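Long-range contacts in Phikz039 (PDB 3ZBP), which belongs to the tubulin-like proteins of bacteriophages, under the name PhuZ, and holds a bound GDP in this crystal structure: residues A76-I81 and G109-P114; S129-S134 and M162-H167; Q198-M203 and T260-Y265; P249-S254 and F273-F278. One frame throughout, in Å; residues are numbered along the deposited sequence.

Contact 1 of 4, residues A76-I81 and G109-P114; sequences AAAELI and GSTIGP
The end of the I81 side chain meets T111 and I112 in the tight part of this contact, where helix 74-81 passes the first turn of helix 109-122. The axes of the two short segments approach to 8.9 Å and cross at -43°, close enough for the methyl I81 CD1 to lie 3.3 Å from T111 OG1 and as near to the backbone N of I112. The same methyl rests on I112 CG1 at 3.5 Å, while I81 CG2 lies 3.8 Å from that same carbon. I81 reaches so far because its CG1 stands between the backbone N and the carbonyl carbon (chi1 59°) and the chain then continues extended towards helix 109-122. A77, also buried, adds its CB beside T111 OG1 at 3.7 Å. The fit is looser at A78, whose CB is 4.1 Å from T111 CG2, a grazing contact at the partly exposed border. No hydrogen bond links the segments. The T111 hydroxyl is instead bonded to the carbonyl of A107, and weakly to that of S108, in the glycine-rich loop before helix 109-122 that corresponds to the signature loop of tubulins; just beyond, the N of G109 is bonded to a phosphate oxygen of GDP. With its hydroxyl occupied within its own loop and helix start, T111 offers I81 and A77 a packing surface. The chemistry implies a mostly hydrocarbon seam close behind the phosphate site, in which one methyl packs on a hydroxyl and a backbone N without any bond across.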
loop_
_atom_site.group_PDB
_atom_site.type_symbol
_atom_site.label_atom_id
_atom_site.label_comp_id
_atom_site.label_asym_id
_atom_site.label_seq_id
_atom_site.Cartn_x
_atom_site.Cartn_y
_atom_site.Cartn_z
ATOM N N ALA A 76 -13.464 12.569 -11.673
ATOM C CA ALA A 76 -14.032 13.690 -10.922
ATOM C C ALA A 76 -13.286 13.857 -9.605
ATOM O O ALA A 76 -12.963 14.978 -9.182
ATOM C CB ALA A 76 -15.529 13.471 -10.685
ATOM N N ALA A 77 -12.999 12.732 -8.954
ATOM C CA ALA A 77 -12.311 12.779 -7.669
ATOM C C ALA A 77 -10.910 13.353 -7.833
ATOM O O ALA A 77 -10.492 14.225 -7.063
ATOM C CB ALA A 77 -12.271 11.392 -7.025
ATOM N N ALA A 78 -10.180 12.863 -8.835
ATOM C CA ALA A 78 -8.828 13.358 -9.104
ATOM C C ALA A 78 -8.807 14.857 -9.407
ATOM O O ALA A 78 -7.855 15.547 -9.041
ATOM C CB ALA A 78 -8.179 12.570 -10.256
ATOM N N GLU A 79 -9.832 15.357 -10.096
ATOM C CA GLU A 79 -9.953 16.800 -10.320
ATOM C C GLU A 79 -10.056 17.544 -8.998
ATOM O O GLU A 79 -9.418 18.587 -8.806
ATOM C CB GLU A 79 -11.180 17.123 -11.190
ATOM C CG GLU A 79 -10.958 16.902 -12.677
ATOM C CD GLU A 79 -12.243 17.029 -13.479
ATOM O OE1 GLU A 79 -13.329 17.145 -12.861
ATOM O OE2 GLU A 79 -12.169 17.011 -14.726
ATOM N N LEU A 80 -10.863 16.997 -8.087
ATOM C CA LEU A 80 -11.120 17.631 -6.793
ATOM C C LEU A 80 -9.883 17.731 -5.910
ATOM O O LEU A 80 -9.681 18.753 -5.255
ATOM C CB LEU A 80 -12.243 16.894 -6.043
ATOM C CG LEU A 80 -12.577 17.371 -4.619
ATOM C CD1 LEU A 80 -13.265 18.745 -4.593
ATOM C CD2 LEU A 80 -13.436 16.347 -3.892
ATOM N N ILE A 81 -9.052 16.690 -5.894
ATOM C CA ILE A 81 -7.977 16.610 -4.908
ATOM C C ILE A 81 -6.616 17.042 -5.407
ATOM O O ILE A 81 -5.689 17.203 -4.607
ATOM C CB ILE A 81 -7.768 15.179 -4.430
ATOM C CG1 ILE A 81 -7.419 14.320 -5.647
ATOM C CG2 ILE A 81 -9.001 14.676 -3.666
ATOM C CD1 ILE A 81 -7.051 12.948 -5.333
ATOM N N GLY A 109 -9.675 7.020 -2.295
ATOM C CA GLY A 109 -8.398 6.402 -2.004
ATOM C C GLY A 109 -7.606 6.156 -3.272
ATOM O O GLY A 109 -6.390 6.327 -3.285
ATOM N N SER A 110 -8.297 5.797 -4.349
ATOM C CA SER A 110 -7.627 5.332 -5.566
ATOM C C SER A 110 -7.103 6.493 -6.390
ATOM O O SER A 110 -6.457 6.284 -7.418
ATOM C CB SER A 110 -8.573 4.489 -6.425
ATOM O OG SER A 110 -9.599 5.294 -6.986
ATOM N N THR A 111 -7.405 7.713 -5.960
ATOM C CA THR A 111 -6.825 8.892 -6.600
ATOM C C THR A 111 -5.894 9.651 -5.649
ATOM O O THR A 111 -4.784 10.029 -6.031
ATOM C CB THR A 111 -7.903 9.810 -7.222
ATOM O OG1 THR A 111 -8.794 10.299 -6.207
ATOM C CG2 THR A 111 -8.705 9.050 -8.269
ATOM N N ILE A 112 -6.332 9.864 -4.411
ATOM C CA ILE A 112 -5.468 10.482 -3.399
ATOM C C ILE A 112 -4.201 9.655 -3.185
ATOM O O ILE A 112 -3.092 10.192 -3.198
ATOM C CB ILE A 112 -6.186 10.615 -2.040
ATOM C CG1 ILE A 112 -7.332 11.620 -2.134
ATOM C CG2 ILE A 112 -5.229 11.088 -0.949
ATOM C CD1 ILE A 112 -8.244 11.631 -0.910
ATOM N N GLY A 113 -4.374 8.351 -2.977
ATOM C CA GLY A 113 -3.256 7.473 -2.677
ATOM C C GLY A 113 -2.146 7.498 -3.709
ATOM O O GLY A 113 -0.989 7.796 -3.393
ATOM N N PRO A 114 -2.483 7.168 -4.964
ATOM C CA PRO A 114 -1.403 7.157 -5.954
ATOM C C PRO A 114 -0.883 8.573 -6.250
ATOM O O PRO A 114 0.293 8.715 -6.606
ATOM C CB PRO A 114 -2.073 6.551 -7.188
ATOM C CG PRO A 114 -3.167 5.656 -6.604
ATOM C CD PRO A 114 -3.704 6.508 -5.457
#

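Contact 2 of 4, residues S129-S134 and M162-H167; sequences SVVIGS and MIINYH. With GDP (guanosine-5'-diphosphate), chain B.
The imidazole of H167 turns its edge to the neighbouring strand, with V131 O lying in the ring plane 3.8 Å from H167 CD2, while V130 CG1 comes in obliquely. Its NE2 donates to N165 OD1 at 2.7 Å, bent to 141° at the hydrogen and from above the amide plane, which helps to set the turn of the ring; N165 ND2 bonds the carbonyl of L224, so the amide bridges towards the next strand. On the sheet face of V131 and I164, the Y166 ring leans towards the neighbouring strand: CE1 is 3.8 Å from G133 CA, where no side chain intervenes, and V131 CG2 approaches obliquely. The Y166 hydroxyl bonds E168. These groups decorate two parallel strands at the middle of the sheet, joined through helix 138-158 as a beta-alpha-beta unit of the Rossmann-like nucleotide-binding domain of tubulins. Five backbone bonds alternate between S129, V131 and G133 on one strand and I163, N165 and H167 on the other, from S129 N to I163 O (3.0 Å) to G133 N to H167 O (2.8 Å). At the start of the pair, S129 OG, which bonds Y102, also meets a water that donates to I163 O. At the other end, I132 CD1 packs 3.6 Å from N2 of the GDP guanine, and S134 OG lies 2.9 Å from the ribose O3'.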
loop_
_atom_site.group_PDB
_atom_site.type_symbol
_atom_site.label_atom_id
_atom_site.label_comp_id
_atom_site.label_asym_id
_atom_site.label_seq_id
_atom_site.Cartn_x
_atom_site.Cartn_y
_atom_site.Cartn_z
ATOM N N SER A 129 2.777 1.062 -1.191
ATOM C CA SER A 129 1.323 1.104 -1.107
ATOM C C SER A 129 0.784 -0.249 -0.678
ATOM O O SER A 129 1.259 -1.289 -1.138
ATOM C CB SER A 129 0.686 1.483 -2.451
ATOM O OG SER A 129 1.033 2.798 -2.829
ATOM N N VAL A 130 -0.215 -0.215 0.202
ATOM C CA VAL A 130 -0.979 -1.398 0.585
ATOM C C VAL A 130 -2.376 -1.148 0.063
ATOM O O VAL A 130 -3.061 -0.235 0.535
ATOM C CB VAL A 130 -0.999 -1.588 2.122
ATOM C CG1 VAL A 130 -1.925 -2.742 2.512
ATOM C CG2 VAL A 130 0.419 -1.863 2.628
ATOM N N VAL A 131 -2.786 -1.930 -0.935
ATOM C CA VAL A 131 -3.996 -1.624 -1.691
ATOM C C VAL A 131 -4.968 -2.804 -1.769
ATOM O O VAL A 131 -4.586 -3.937 -1.502
ATOM C CB VAL A 131 -3.657 -1.158 -3.110
ATOM C CG1 VAL A 131 -2.578 -0.075 -3.087
ATOM C CG2 VAL A 131 -3.207 -2.339 -3.975
ATOM N N ILE A 132 -6.221 -2.525 -2.132
ATOM C CA ILE A 132 -7.268 -3.544 -2.194
ATOM C C ILE A 132 -7.974 -3.534 -3.546
ATOM O O ILE A 132 -8.579 -2.523 -3.924
ATOM C CB ILE A 132 -8.362 -3.299 -1.122
ATOM C CG1 ILE A 132 -7.780 -3.337 0.287
ATOM C CG2 ILE A 132 -9.492 -4.331 -1.262
ATOM C CD1 ILE A 132 -8.663 -2.637 1.341
ATOM N N GLY A 133 -7.907 -4.654 -4.267
ATOM C CA GLY A 133 -8.658 -4.816 -5.499
ATOM C C GLY A 133 -10.033 -5.393 -5.199
ATOM O O GLY A 133 -10.186 -6.202 -4.275
ATOM N N SER A 134 -11.043 -4.986 -5.961
ATOM C CA SER A 134 -12.376 -5.516 -5.726
ATOM C C SER A 134 -13.199 -5.601 -6.995
ATOM O O SER A 134 -12.855 -5.015 -8.032
ATOM C CB SER A 134 -13.124 -4.676 -4.686
ATOM O OG SER A 134 -13.193 -3.334 -5.107
ATOM N N MET A 162 6.930 2.080 -8.556
ATOM C CA MET A 162 5.854 2.054 -7.569
ATOM C C MET A 162 5.685 0.645 -7.013
ATOM O O MET A 162 5.465 -0.314 -7.761
ATOM C CB MET A 162 4.545 2.542 -8.167
ATOM C CG MET A 162 3.437 2.650 -7.152
ATOM S SD MET A 162 1.920 3.188 -7.954
ATOM C CE MET A 162 0.931 3.595 -6.524
ATOM N N ILE A 163 5.810 0.537 -5.696
ATOM C CA ILE A 163 5.741 -0.739 -4.996
ATOM C C ILE A 163 4.327 -1.004 -4.492
ATOM O O ILE A 163 3.763 -0.215 -3.713
ATOM C CB ILE A 163 6.705 -0.758 -3.798
ATOM C CG1 ILE A 163 8.134 -0.463 -4.259
ATOM C CG2 ILE A 163 6.661 -2.103 -3.099
ATOM C CD1 ILE A 163 9.118 -0.199 -3.096
ATOM N N ILE A 164 3.768 -2.136 -4.907
ATOM C CA ILE A 164 2.383 -2.434 -4.614
ATOM C C ILE A 164 2.260 -3.717 -3.802
ATOM O O ILE A 164 2.640 -4.793 -4.272
ATOM C CB ILE A 164 1.593 -2.623 -5.918
ATOM C CG1 ILE A 164 1.751 -1.410 -6.838
ATOM C CG2 ILE A 164 0.130 -2.946 -5.610
ATOM C CD1 ILE A 164 1.145 -0.120 -6.287
ATOM N N ASN A 165 1.742 -3.599 -2.581
ATOM C CA ASN A 165 1.343 -4.766 -1.796
ATOM C C ASN A 165 -0.163 -4.970 -2.004
ATOM O O ASN A 165 -0.985 -4.164 -1.546
ATOM C CB ASN A 165 1.714 -4.577 -0.315
ATOM C CG ASN A 165 1.290 -5.742 0.555
ATOM O OD1 ASN A 165 0.407 -5.597 1.405
ATOM N ND2 ASN A 165 1.928 -6.911 0.364
ATOM N N TYR A 166 -0.508 -6.036 -2.727
ATOM C CA TYR A 166 -1.867 -6.235 -3.249
ATOM C C TYR A 166 -2.698 -7.222 -2.428
ATOM O O TYR A 166 -2.271 -8.356 -2.163
ATOM C CB TYR A 166 -1.790 -6.703 -4.713
ATOM C CG TYR A 166 -3.130 -6.955 -5.350
ATOM C CD1 TYR A 166 -3.923 -5.897 -5.788
ATOM C CD2 TYR A 166 -3.609 -8.246 -5.506
ATOM C CE1 TYR A 166 -5.154 -6.124 -6.371
ATOM C CE2 TYR A 166 -4.850 -8.483 -6.091
ATOM C CZ TYR A 166 -5.607 -7.421 -6.521
ATOM O OH TYR A 166 -6.835 -7.641 -7.092
ATOM N N HIS A 167 -3.877 -6.770 -2.014
ATOM C CA HIS A 167 -4.871 -7.629 -1.401
ATOM C C HIS A 167 -6.132 -7.593 -2.255
ATOM O O HIS A 167 -6.421 -6.586 -2.910
ATOM C CB HIS A 167 -5.151 -7.145 0.022
ATOM C CG HIS A 167 -3.931 -7.130 0.882
ATOM N ND1 HIS A 167 -3.655 -8.127 1.793
ATOM C CD2 HIS A 167 -2.887 -6.272 0.928
ATOM C CE1 HIS A 167 -2.502 -7.867 2.383
ATOM N NE2 HIS A 167 -2.013 -6.747 1.875
HETATM P PB GDP B . -13.513 5.530 -1.557
HETATM O O1B GDP B . -14.143 6.340 -2.666
HETATM O O2B GDP B . -13.795 6.151 -0.213
HETATM O O3B GDP B . -12.023 5.505 -1.778
HETATM O O3A GDP B . -14.119 4.031 -1.692
HETATM P PA GDP B . -14.051 2.877 -0.572
HETATM O O1A GDP B . -12.677 2.723 0.002
HETATM O O2A GDP B . -15.014 3.154 0.549
HETATM O "O5'" GDP B . -14.634 1.583 -1.343
HETATM C "C5'" GDP B . -14.137 1.091 -2.582
HETATM C "C4'" GDP B . -14.102 -0.439 -2.604
HETATM O "O4'" GDP B . -13.445 -0.882 -1.412
HETATM C "C3'" GDP B . -15.449 -1.147 -2.618
HETATM O "O3'" GDP B . -15.271 -2.351 -3.383
HETATM C "C2'" GDP B . -15.664 -1.572 -1.184
HETATM O "O2'" GDP B . -16.440 -2.768 -1.132
HETATM C "C1'" GDP B . -14.244 -1.838 -0.713
HETATM N N9 GDP B . -14.040 -1.540 0.717
HETATM C C8 GDP B . -14.530 -0.469 1.361
HETATM N N7 GDP B . -14.136 -0.467 2.652
HETATM C C5 GDP B . -13.363 -1.552 2.845
HETATM C C6 GDP B . -12.629 -2.128 3.983
HETATM O O6 GDP B . -12.661 -1.562 5.102
HETATM N N1 GDP B . -11.938 -3.262 3.785
HETATM C C2 GDP B . -11.910 -3.866 2.580
HETATM N N2 GDP B . -11.194 -5.004 2.447
HETATM N N3 GDP B . -12.568 -3.389 1.490
HETATM C C4 GDP B . -13.293 -2.251 1.564
HETATM O O HOH W 1 3.498 2.591 -3.809
#

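Contact 3 of 4, residues Q198-M203 and T260-Y265; sequences QSLDLM and TRTTGY
Q198 and Y265 form one antiparallel hydrogen-bonded pair, in which Y265 N reaches Q198 O at 3.0 Å almost straight (170°) and Q198 N returns to Y265 O at the same length but more bent. The Q198 side chain runs out extended, CG anti to the backbone N, and crosses the phenol ring obliquely: its CG lies in the ring plane at the edge, its OE1 is 3.4 Å from Y265 CD2, and the amide stands 73° from the ring. S199 adds its hydroxyl 3.5 Å from Y265 CE2. Strand 262-265 is the outermost strand on this side of the chain's sheet, paired through T262 and G264 with strand 239-246 in the C-terminal domain of this phage tubulin-like protein; the single bridge to Q198 lies along its other border. Past that bridge the positive phi of S199 (65°) turns the chain away from strand geometry, and S199 O lies 3.1 Å from T263 O, two acceptors with no hydrogen bond between them. L200 covers the bare CA of G264 with its CB, 4.0 Å away, and crosses T262 at about a right angle, CD1 to CG2 at 3.8 Å. Beyond it, D201 caps the start of helix 202-209 through the N of D204.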
loop_
_atom_site.group_PDB
_atom_site.type_symbol
_atom_site.label_atom_id
_atom_site.label_comp_id
_atom_site.label_asym_id
_atom_site.label_seq_id
_atom_site.Cartn_x
_atom_site.Cartn_y
_atom_site.Cartn_z
ATOM N N GLN A 198 19.971 -5.019 14.015
ATOM C CA GLN A 198 21.402 -5.075 13.766
ATOM C C GLN A 198 21.687 -5.248 12.273
ATOM O O GLN A 198 21.019 -6.041 11.601
ATOM C CB GLN A 198 22.024 -6.231 14.555
ATOM C CG GLN A 198 23.521 -6.373 14.300
ATOM C CD GLN A 198 24.119 -7.667 14.839
ATOM O OE1 GLN A 198 23.408 -8.639 15.124
ATOM N NE2 GLN A 198 25.441 -7.684 14.968
ATOM N N SER A 199 22.658 -4.490 11.760
ATOM C CA SER A 199 23.124 -4.599 10.366
ATOM C C SER A 199 22.082 -4.207 9.310
ATOM O O SER A 199 22.131 -4.679 8.164
ATOM C CB SER A 199 23.668 -5.998 10.079
ATOM O OG SER A 199 24.740 -6.296 10.960
ATOM N N LEU A 200 21.144 -3.347 9.701
ATOM C CA LEU A 200 20.110 -2.873 8.793
ATOM C C LEU A 200 19.878 -1.395 9.065
ATOM O O LEU A 200 19.286 -1.033 10.088
ATOM C CB LEU A 200 18.807 -3.652 9.015
ATOM C CG LEU A 200 17.613 -3.314 8.109
ATOM C CD1 LEU A 200 17.901 -3.649 6.664
ATOM C CD2 LEU A 200 16.357 -4.035 8.565
ATOM N N ASP A 201 20.338 -0.535 8.164
ATOM C CA ASP A 201 20.191 0.895 8.400
ATOM C C ASP A 201 19.268 1.561 7.388
ATOM O O ASP A 201 18.735 0.901 6.489
ATOM C CB ASP A 201 21.556 1.599 8.479
ATOM C CG ASP A 201 22.341 1.546 7.171
ATOM O OD1 ASP A 201 21.762 1.232 6.108
ATOM O OD2 ASP A 201 23.560 1.831 7.202
ATOM N N LEU A 202 19.092 2.871 7.546
ATOM C CA LEU A 202 18.243 3.658 6.657
ATOM C C LEU A 202 18.633 3.450 5.199
ATOM O O LEU A 202 17.774 3.195 4.344
ATOM C CB LEU A 202 18.315 5.137 7.047
ATOM C CG LEU A 202 17.668 6.159 6.120
ATOM C CD1 LEU A 202 16.200 5.876 5.975
ATOM C CD2 LEU A 202 17.896 7.573 6.672
ATOM N N MET A 203 19.929 3.513 4.915
ATOM C CA MET A 203 20.382 3.364 3.540
ATOM C C MET A 203 20.145 1.957 2.981
ATOM O O MET A 203 19.867 1.811 1.786
ATOM C CB MET A 203 21.850 3.770 3.385
ATOM C CG MET A 203 22.287 3.892 1.931
ATOM S SD MET A 203 21.278 5.060 0.954
ATOM C CE MET A 203 21.318 6.516 2.006
ATOM N N THR A 260 23.516 -11.216 -1.253
ATOM C CA THR A 260 22.561 -11.253 -2.361
ATOM C C THR A 260 21.176 -10.763 -1.953
ATOM O O THR A 260 20.239 -10.773 -2.755
ATOM C CB THR A 260 22.465 -12.657 -2.971
ATOM O OG1 THR A 260 22.063 -13.596 -1.962
ATOM C CG2 THR A 260 23.814 -13.087 -3.549
ATOM N N ARG A 261 21.076 -10.284 -0.720
ATOM C CA ARG A 261 19.794 -9.961 -0.112
ATOM C C ARG A 261 19.996 -8.871 0.946
ATOM O O ARG A 261 21.033 -8.826 1.604
ATOM C CB ARG A 261 19.294 -11.243 0.549
ATOM C CG ARG A 261 17.925 -11.222 1.119
ATOM C CD ARG A 261 17.653 -12.581 1.764
ATOM N NE ARG A 261 17.525 -13.649 0.773
ATOM C CZ ARG A 261 16.519 -14.521 0.742
ATOM N NH1 ARG A 261 15.547 -14.458 1.641
ATOM N NH2 ARG A 261 16.486 -15.458 -0.188
ATOM N N THR A 262 19.021 -7.983 1.106
ATOM C CA THR A 262 19.080 -6.982 2.166
ATOM C C THR A 262 18.739 -7.666 3.484
ATOM O O THR A 262 17.571 -7.952 3.771
ATOM C CB THR A 262 18.112 -5.825 1.889
ATOM O OG1 THR A 262 18.526 -5.157 0.687
ATOM C CG2 THR A 262 18.118 -4.827 3.040
ATOM N N THR A 263 19.772 -7.945 4.276
ATOM C CA THR A 263 19.629 -8.785 5.458
ATOM C C THR A 263 19.709 -7.943 6.723
ATOM O O THR A 263 20.529 -7.021 6.808
ATOM C CB THR A 263 20.745 -9.880 5.501
ATOM O OG1 THR A 263 20.606 -10.756 4.375
ATOM C CG2 THR A 263 20.636 -10.713 6.752
ATOM N N GLY A 264 18.851 -8.254 7.692
ATOM C CA GLY A 264 18.895 -7.624 8.998
ATOM C C GLY A 264 18.729 -8.674 10.078
ATOM O O GLY A 264 18.152 -9.739 9.838
ATOM N N TYR A 265 19.248 -8.387 11.267
ATOM C CA TYR A 265 19.105 -9.293 12.396
ATOM C C TYR A 265 18.179 -8.684 13.455
ATOM O O TYR A 265 18.490 -7.648 14.040
ATOM C CB TYR A 265 20.486 -9.588 12.994
ATOM C CG TYR A 265 21.516 -9.974 11.944
ATOM C CD1 TYR A 265 21.231 -10.943 10.993
ATOM C CD2 TYR A 265 22.758 -9.341 11.883
ATOM C CE1 TYR A 265 22.160 -11.293 10.017
ATOM C CE2 TYR A 265 23.696 -9.686 10.909
ATOM C CZ TYR A 265 23.386 -10.664 9.983
ATOM O OH TYR A 265 24.295 -11.020 9.014
#

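Contact 4 of 4, residues P249-S254 and F273-F278; sequences PDRDVS and FDQMHF
This is a polar, partly buried contact, a network of charges joining the short helix 249-252 to the residues that open strand 275-282, far from the chain's centre. R251 and D252 meet D274 and Q275. NH1 of R251 makes two long, weak bonds, to D274 OD1 at 3.4 Å and OD2 at 3.5 Å, with the carboxylate near the guanidinium edge but turned 67° from its plane. A much shorter salt bridge, 2.7 Å, ties the same NH1 to OD2 of its neighbour D252, and NE pairs with D248. One guanidinium thus serves three carboxylates, which probably eases the closeness of D252 OD2 and D274 OD1, 3.5 Å apart. Next to these charges Q275 is set by H277, whose NE2 donates to Q275 OE1 at 2.6 Å, well aligned (161°) and in the plane of the imidazole; ND1 of that ring is bonded to S244. The amide of Q275 is therefore turned so that NE2 faces D252 OD2, 3.3 Å away. A water also lies between D252 OD2 and D274 O. Such an arginine shared among aspartates is a typical surface salt-bridge network, here linking a short helix to the residue that leads into a strand in the C-terminal domain of a tubulin-like protein.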
loop_
_atom_site.group_PDB
_atom_site.type_symbol
_atom_site.label_atom_id
_atom_site.label_comp_id
_atom_site.label_asym_id
_atom_site.label_seq_id
_atom_site.Cartn_x
_atom_site.Cartn_y
_atom_site.Cartn_z
ATOM N N PRO A 249 20.122 -15.807 13.001
ATOM C CA PRO A 249 21.063 -15.833 11.882
ATOM C C PRO A 249 22.105 -16.939 12.019
ATOM O O PRO A 249 22.555 -17.444 10.981
ATOM C CB PRO A 249 21.725 -14.453 11.940
ATOM C CG PRO A 249 21.531 -13.990 13.349
ATOM C CD PRO A 249 20.205 -14.551 13.766
ATOM N N ASP A 250 22.471 -17.311 13.250
ATOM C CA ASP A 250 23.430 -18.399 13.459
ATOM C C ASP A 250 22.972 -19.641 12.691
ATOM O O ASP A 250 23.779 -20.349 12.101
ATOM C CB ASP A 250 23.576 -18.748 14.953
ATOM C CG ASP A 250 24.398 -17.731 15.739
ATOM O OD1 ASP A 250 24.648 -16.600 15.267
ATOM O OD2 ASP A 250 24.789 -18.066 16.871
ATOM N N ARG A 251 21.664 -19.879 12.687
ATOM C CA ARG A 251 21.071 -21.033 12.012
ATOM C C ARG A 251 20.774 -20.716 10.540
ATOM O O ARG A 251 21.019 -21.549 9.649
ATOM C CB ARG A 251 19.759 -21.429 12.721
ATOM C CG ARG A 251 19.139 -22.790 12.315
ATOM C CD ARG A 251 17.607 -22.720 12.064
ATOM N NE ARG A 251 16.844 -22.152 13.181
ATOM C CZ ARG A 251 15.736 -21.418 13.051
ATOM N NH1 ARG A 251 15.240 -21.142 11.852
ATOM N NH2 ARG A 251 15.121 -20.944 14.129
ATOM N N ASP A 252 20.271 -19.504 10.286
ATOM C CA ASP A 252 19.619 -19.193 9.008
ATOM C C ASP A 252 20.365 -18.302 8.002
ATOM O O ASP A 252 19.957 -18.219 6.848
ATOM C CB ASP A 252 18.243 -18.570 9.270
ATOM C CG ASP A 252 17.298 -19.508 10.001
ATOM O OD1 ASP A 252 17.343 -20.732 9.750
ATOM O OD2 ASP A 252 16.505 -19.011 10.829
ATOM N N VAL A 253 21.433 -17.627 8.420
ATOM C CA VAL A 253 22.080 -16.650 7.532
ATOM C C VAL A 253 23.520 -17.000 7.132
ATOM O O VAL A 253 24.411 -17.041 7.981
ATOM C CB VAL A 253 22.074 -15.256 8.159
ATOM C CG1 VAL A 253 22.883 -14.283 7.304
ATOM C CG2 VAL A 253 20.639 -14.768 8.320
ATOM N N SER A 254 23.732 -17.243 5.834
ATOM C CA SER A 254 25.064 -17.497 5.286
ATOM C C SER A 254 25.621 -16.200 4.715
ATOM O O SER A 254 24.895 -15.208 4.620
ATOM C CB SER A 254 24.984 -18.506 4.149
ATOM O OG SER A 254 24.294 -17.927 3.053
ATOM N N PHE A 273 8.950 -13.575 16.228
ATOM C CA PHE A 273 8.928 -14.299 14.953
ATOM C C PHE A 273 10.252 -14.994 14.669
ATOM O O PHE A 273 11.281 -14.640 15.243
ATOM C CB PHE A 273 8.554 -13.366 13.786
ATOM C CG PHE A 273 9.536 -12.223 13.551
ATOM C CD1 PHE A 273 10.641 -12.389 12.724
ATOM C CD2 PHE A 273 9.323 -10.977 14.124
ATOM C CE1 PHE A 273 11.537 -11.343 12.505
ATOM C CE2 PHE A 273 10.205 -9.927 13.909
ATOM C CZ PHE A 273 11.312 -10.109 13.094
ATOM N N ASP A 274 10.213 -15.987 13.785
ATOM C CA ASP A 274 11.414 -16.657 13.300
ATOM C C ASP A 274 12.092 -15.815 12.217
ATOM O O ASP A 274 13.238 -15.382 12.388
ATOM C CB ASP A 274 11.047 -18.042 12.754
ATOM C CG ASP A 274 12.244 -18.794 12.182
ATOM O OD1 ASP A 274 13.385 -18.309 12.312
ATOM O OD2 ASP A 274 12.040 -19.874 11.589
ATOM N N GLN A 275 11.395 -15.594 11.102
ATOM C CA GLN A 275 11.945 -14.786 10.022
ATOM C C GLN A 275 10.841 -14.123 9.195
ATOM O O GLN A 275 9.731 -14.656 9.094
ATOM C CB GLN A 275 12.895 -15.618 9.146
ATOM C CG GLN A 275 12.313 -16.896 8.578
ATOM C CD GLN A 275 13.349 -17.743 7.835
ATOM O OE1 GLN A 275 13.378 -17.777 6.599
ATOM N NE2 GLN A 275 14.180 -18.453 8.586
ATOM N N MET A 276 11.137 -12.947 8.640
ATOM C CA MET A 276 10.196 -12.240 7.776
ATOM C C MET A 276 10.874 -11.852 6.476
ATOM O O MET A 276 11.987 -11.325 6.483
ATOM C CB MET A 276 9.645 -10.990 8.466
ATOM C CG MET A 276 8.597 -11.290 9.517
ATOM S SD MET A 276 7.698 -9.823 10.074
ATOM C CE MET A 276 9.035 -8.728 10.548
ATOM N N HIS A 277 10.198 -12.109 5.361
ATOM C CA HIS A 277 10.761 -11.836 4.048
ATOM C C HIS A 277 9.888 -10.874 3.266
ATOM O O HIS A 277 8.672 -11.058 3.165
ATOM C CB HIS A 277 10.936 -13.137 3.272
ATOM C CG HIS A 277 11.797 -14.133 3.982
ATOM N ND1 HIS A 277 13.170 -14.014 4.037
ATOM C CD2 HIS A 277 11.484 -15.238 4.692
ATOM C CE1 HIS A 277 13.666 -15.015 4.742
ATOM N NE2 HIS A 277 12.668 -15.779 5.144
ATOM N N PHE A 278 10.520 -9.846 2.714
ATOM C CA PHE A 278 9.795 -8.830 1.979
ATOM C C PHE A 278 10.322 -8.846 0.557
ATOM O O PHE A 278 11.384 -8.293 0.257
ATOM C CB PHE A 278 9.974 -7.472 2.646
ATOM C CG PHE A 278 9.551 -7.450 4.098
ATOM C CD1 PHE A 278 10.359 -7.997 5.082
ATOM C CD2 PHE A 278 8.349 -6.879 4.473
ATOM C CE1 PHE A 278 9.972 -7.976 6.430
ATOM C CE2 PHE A 278 7.951 -6.844 5.813
ATOM C CZ PHE A 278 8.770 -7.392 6.797
HETATM O O HOH W 2 15.825 -16.638 11.866
#

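Along the chain contact 1 closes before contact 2 opens, and both precede contacts 3 and 4, whose segments alternate. The first two belong to the nucleotide-binding half: their centres are 16 Å apart, helix 109-122 leads into strand 127-133, and P114 CB meets M162 CE at 4.3 Å. Contacts 3 and 4 share the C-terminal domain, with centres 12 Å apart, and touch where Y265 packs on P249 and V253. Contacts 1 and 4 lie on opposite sides of the chain's centre, about 40 Å between centres. One mixed sheet runs through contacts 2, 3 and 4, so the GDP-binding half and the C-terminal domain are built on a continuous framework.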